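Long-range contact in uncharacterized protein (Bacteroides vulgatus, PDB 4ZGF), which is of unknown function but binds calcium and probably has a lipocalin-like fold of the calycin type: residues F6-F16 and I53-A62. Sequence-based numbering, arbitrary orientation.
Sequences FASGTWHVVDF and IHGFNITFKA. With ACT (acetate ion), chain J.
Phe6 turns its edge onto one face of the Phe60 ring. The T-shaped pair has its planes at 89°, with Phe6 CD2 over the ring centre, 3.8 Å from Phe60 CD2. Trp11 CD1 reaches the edge of the same ring, and Ile58 CG1 lies against its other face. Phe60 CG sits anti to the carbonyl carbon (chi1 -60°), which sets one ring face against the Phe6 edge. With an alanine here the Phe6 edge would probably lose the face it meets, and a gap would be likely to open beside Trp11 CD1. Trp11 NE1 donates to Phe6 O at 3.2 Å, from above the carbonyl plane.

Strands 11-16 and 57-60 pair antiparallel. Trp11 and Ile58 exchange two backbone bonds, and Val13 N donates to Phe56 O at 3.0 Å. Val13 CG2 packs 3.6 Å from Phe56 CB. Ile53 CD1 meets Val13 CG1 and the edge of Phe16.

The side carrying His12 and Asn57, with the loop and helix end beside it, is looser and wet. One water joins His12 ND1, Asn57 ND2 and His54 O. Another links the hydroxyls of Thr10 and Thr59. His54 ND1 donates a nearly straight 2.7 Å hydrogen bond to OXT of an acetate, probably from the crystallisation liquor. Water also enters beside the aromatic cluster, where one molecule bridges Phe60 N, Phe6 O and Gly9 O. Apolar contacts thus join Phe6, Trp11, Ile58 and Phe60, while water carries much of the polar contact around His12 and Asn57.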
loop_
_atom_site.group_PDB
_atom_site.type_symbol
_atom_site.label_atom_id
_atom_site.label_comp_id
_atom_site.label_asym_id
_atom_site.label_seq_id
_atom_site.Cartn_x
_atom_site.Cartn_y
_atom_site.Cartn_z
ATOM N N PHE A 6 11.163 -5.916 -3.237
ATOM C CA PHE A 6 10.566 -5.729 -1.901
ATOM C C PHE A 6 11.528 -5.083 -0.904
ATOM O O PHE A 6 11.104 -4.158 -0.198
ATOM C CB PHE A 6 9.998 -7.041 -1.348
ATOM C CG PHE A 6 8.676 -7.388 -1.966
ATOM C CD1 PHE A 6 8.582 -8.081 -3.172
ATOM C CD2 PHE A 6 7.521 -6.981 -1.367
ATOM C CE1 PHE A 6 7.344 -8.351 -3.740
ATOM C CE2 PHE A 6 6.283 -7.243 -1.927
ATOM C CZ PHE A 6 6.198 -7.913 -3.121
ATOM N N ALA A 7 12.769 -5.566 -0.846
ATOM C CA ALA A 7 13.709 -5.153 0.204
ATOM C C ALA A 7 14.654 -4.057 -0.296
ATOM O O ALA A 7 15.874 -4.117 -0.132
ATOM C CB ALA A 7 14.473 -6.368 0.725
ATOM N N SER A 8 14.082 -3.051 -0.930
ATOM C CA SER A 8 14.795 -1.993 -1.627
ATOM C C SER A 8 14.732 -0.638 -0.946
ATOM O O SER A 8 14.965 0.404 -1.603
ATOM C CB SER A 8 14.227 -1.896 -3.022
ATOM O OG SER A 8 12.840 -1.576 -2.948
ATOM N N GLY A 9 14.409 -0.639 0.334
ATOM C CA GLY A 9 14.252 0.612 1.091
ATOM C C GLY A 9 12.809 0.783 1.546
ATOM O O GLY A 9 11.893 0.106 1.086
ATOM N N THR A 10 12.603 1.728 2.461
ATOM C CA THR A 10 11.285 2.035 2.970
ATOM C C THR A 10 10.316 2.283 1.812
ATOM O O THR A 10 10.645 3.055 0.893
ATOM C CB THR A 10 11.317 3.336 3.836
ATOM O OG1 THR A 10 12.518 3.355 4.650
ATOM C CG2 THR A 10 10.048 3.419 4.677
ATOM N N TRP A 11 9.100 1.736 1.918
ATOM C CA TRP A 11 8.000 1.992 1.009
ATOM C C TRP A 11 6.938 2.836 1.723
ATOM O O TRP A 11 6.464 2.472 2.802
ATOM C CB TRP A 11 7.388 0.668 0.522
ATOM C CG TRP A 11 8.206 -0.110 -0.460
ATOM C CD1 TRP A 11 8.817 -1.299 -0.224
ATOM C CD2 TRP A 11 8.479 0.219 -1.836
ATOM N NE1 TRP A 11 9.421 -1.761 -1.372
ATOM C CE2 TRP A 11 9.219 -0.852 -2.379
ATOM C CE3 TRP A 11 8.182 1.318 -2.651
ATOM C CZ2 TRP A 11 9.625 -0.874 -3.710
ATOM C CZ3 TRP A 11 8.598 1.282 -3.968
ATOM C CH2 TRP A 11 9.308 0.209 -4.478
ATOM N N HIS A 12 6.556 3.952 1.099
ATOM C CA HIS A 12 5.619 4.922 1.632
ATOM C C HIS A 12 4.351 4.928 0.797
ATOM O O HIS A 12 4.423 4.892 -0.438
ATOM C CB HIS A 12 6.259 6.327 1.574
ATOM C CG HIS A 12 7.479 6.491 2.400
ATOM N ND1 HIS A 12 7.435 6.962 3.688
ATOM C CD2 HIS A 12 8.776 6.239 2.100
ATOM C CE1 HIS A 12 8.670 7.018 4.130
ATOM N NE2 HIS A 12 9.500 6.584 3.203
ATOM N N VAL A 13 3.177 5.000 1.431
ATOM C CA VAL A 13 1.930 4.941 0.659
ATOM C C VAL A 13 1.751 6.201 -0.202
ATOM O O VAL A 13 1.907 7.336 0.233
ATOM C CB VAL A 13 0.725 4.793 1.609
ATOM C CG1 VAL A 13 -0.588 4.963 0.879
ATOM C CG2 VAL A 13 0.765 3.435 2.269
ATOM N N VAL A 14 1.387 5.923 -1.460
ATOM C CA VAL A 14 0.940 6.954 -2.408
ATOM C C VAL A 14 -0.580 7.074 -2.342
ATOM O O VAL A 14 -1.114 8.138 -2.007
ATOM C CB VAL A 14 1.455 6.664 -3.829
ATOM C CG1 VAL A 14 0.914 7.689 -4.820
ATOM C CG2 VAL A 14 2.967 6.626 -3.855
ATOM N N ASP A 15 -1.311 6.004 -2.677
ATOM C CA ASP A 15 -2.787 6.025 -2.600
ATOM C C ASP A 15 -3.272 4.590 -2.774
ATOM O O ASP A 15 -2.491 3.657 -3.058
ATOM C CB ASP A 15 -3.381 6.951 -3.705
ATOM C CG ASP A 15 -4.700 7.641 -3.358
ATOM O OD1 ASP A 15 -5.458 7.121 -2.512
ATOM O OD2 ASP A 15 -4.960 8.694 -4.000
ATOM N N PHE A 16 -4.577 4.469 -2.577
ATOM C CA PHE A 16 -5.355 3.272 -2.928
ATOM C C PHE A 16 -5.992 3.537 -4.268
ATOM O O PHE A 16 -6.482 4.634 -4.502
ATOM C CB PHE A 16 -6.427 3.034 -1.862
ATOM C CG PHE A 16 -5.888 2.727 -0.487
ATOM C CD1 PHE A 16 -5.533 3.747 0.378
ATOM C CD2 PHE A 16 -5.764 1.416 -0.030
ATOM C CE1 PHE A 16 -5.041 3.484 1.657
ATOM C CE2 PHE A 16 -5.300 1.147 1.252
ATOM C CZ PHE A 16 -4.951 2.170 2.087
ATOM N N ILE A 53 -2.693 8.984 5.370
ATOM C CA ILE A 53 -2.145 7.781 4.725
ATOM C C ILE A 53 -0.723 8.008 4.229
ATOM O O ILE A 53 0.049 7.061 4.095
ATOM C CB ILE A 53 -3.046 7.226 3.600
ATOM C CG1 ILE A 53 -3.037 8.109 2.356
ATOM C CG2 ILE A 53 -4.423 6.918 4.163
ATOM C CD1 ILE A 53 -3.821 7.554 1.178
ATOM N N HIS A 54 -0.344 9.277 3.980
ATOM C CA HIS A 54 1.033 9.536 3.614
ATOM C C HIS A 54 2.022 9.192 4.730
ATOM O O HIS A 54 3.204 8.964 4.452
ATOM C CB HIS A 54 1.230 10.980 3.180
ATOM C CG HIS A 54 0.591 11.299 1.880
ATOM N ND1 HIS A 54 0.342 12.603 1.520
ATOM C CD2 HIS A 54 0.204 10.535 0.835
ATOM C CE1 HIS A 54 -0.175 12.639 0.312
ATOM N NE2 HIS A 54 -0.279 11.409 -0.134
ATOM N N GLY A 55 1.539 9.152 5.975
ATOM C CA GLY A 55 2.354 8.689 7.085
ATOM C C GLY A 55 2.531 7.185 7.162
ATOM O O GLY A 55 3.270 6.707 8.034
ATOM N N PHE A 56 1.871 6.426 6.298
ATOM C CA PHE A 56 1.932 4.963 6.353
ATOM C C PHE A 56 3.125 4.467 5.544
ATOM O O PHE A 56 3.309 4.836 4.382
ATOM C CB PHE A 56 0.654 4.334 5.788
ATOM C CG PHE A 56 -0.611 4.573 6.569
ATOM C CD1 PHE A 56 -0.681 5.366 7.691
ATOM C CD2 PHE A 56 -1.780 3.942 6.157
ATOM C CE1 PHE A 56 -1.876 5.544 8.364
ATOM C CE2 PHE A 56 -2.955 4.100 6.854
ATOM C CZ PHE A 56 -3.011 4.891 7.976
ATOM N N ASN A 57 3.934 3.601 6.163
ATOM C CA ASN A 57 5.099 3.062 5.475
ATOM C C ASN A 57 5.380 1.640 5.979
ATOM O O ASN A 57 4.922 1.232 7.055
ATOM C CB ASN A 57 6.308 4.015 5.596
ATOM C CG ASN A 57 6.732 4.285 7.012
ATOM O OD1 ASN A 57 7.458 3.506 7.607
ATOM N ND2 ASN A 57 6.260 5.357 7.582
ATOM N N ILE A 58 6.132 0.917 5.163
ATOM C CA ILE A 58 6.482 -0.465 5.438
ATOM C C ILE A 58 7.871 -0.735 4.895
ATOM O O ILE A 58 8.244 -0.234 3.842
ATOM C CB ILE A 58 5.399 -1.431 4.832
ATOM C CG1 ILE A 58 5.621 -2.895 5.257
ATOM C CG2 ILE A 58 5.294 -1.284 3.329
ATOM C CD1 ILE A 58 4.419 -3.776 4.981
ATOM N N THR A 59 8.633 -1.559 5.625
ATOM C CA THR A 59 9.965 -1.958 5.224
ATOM C C THR A 59 10.036 -3.488 5.277
ATOM O O THR A 59 9.911 -4.092 6.343
ATOM C CB THR A 59 11.028 -1.325 6.128
ATOM O OG1 THR A 59 10.888 0.102 6.079
ATOM C CG2 THR A 59 12.418 -1.695 5.694
ATOM N N PHE A 60 10.228 -4.080 4.095
ATOM C CA PHE A 60 10.413 -5.518 3.985
ATOM C C PHE A 60 11.910 -5.829 4.094
ATOM O O PHE A 60 12.726 -5.234 3.409
ATOM C CB PHE A 60 9.921 -5.993 2.609
ATOM C CG PHE A 60 8.454 -5.717 2.329
ATOM C CD1 PHE A 60 7.466 -6.593 2.774
ATOM C CD2 PHE A 60 8.061 -4.606 1.606
ATOM C CE1 PHE A 60 6.123 -6.314 2.527
ATOM C CE2 PHE A 60 6.734 -4.339 1.357
ATOM C CZ PHE A 60 5.760 -5.192 1.798
ATOM N N LYS A 61 12.247 -6.791 4.945
ATOM C CA LYS A 61 13.617 -7.288 5.066
ATOM C C LYS A 61 13.792 -8.573 4.300
ATOM O O LYS A 61 12.868 -9.367 4.197
ATOM C CB LYS A 61 13.996 -7.467 6.534
ATOM C CG LYS A 61 14.216 -6.184 7.273
ATOM C CD LYS A 61 14.868 -6.426 8.626
ATOM C CE LYS A 61 15.112 -5.119 9.352
ATOM N NZ LYS A 61 15.910 -5.246 10.595
ATOM N N ALA A 62 15.024 -8.802 3.824
ATOM C CA ALA A 62 15.329 -10.000 3.049
ATOM C C ALA A 62 15.217 -11.287 3.865
ATOM O O ALA A 62 15.154 -12.377 3.283
ATOM C CB ALA A 62 16.700 -9.890 2.405
HETATM C C ACT J . 0.628 15.685 2.936
HETATM O O ACT J . 1.050 16.584 3.726
HETATM O OXT ACT J . 0.804 14.591 3.244
HETATM C CH3 ACT J . -0.071 16.036 1.643
HETATM O O HOH W 1 11.200 -2.451 1.952
HETATM O O HOH W 2 14.075 -2.438 2.478
HETATM O O HOH W 3 12.950 1.757 6.925
HETATM O O HOH W 4 5.496 7.599 5.577
HETATM O O HOH W 5 3.813 8.775 1.724
HETATM O O HOH W 6 -0.717 10.685 -2.748
#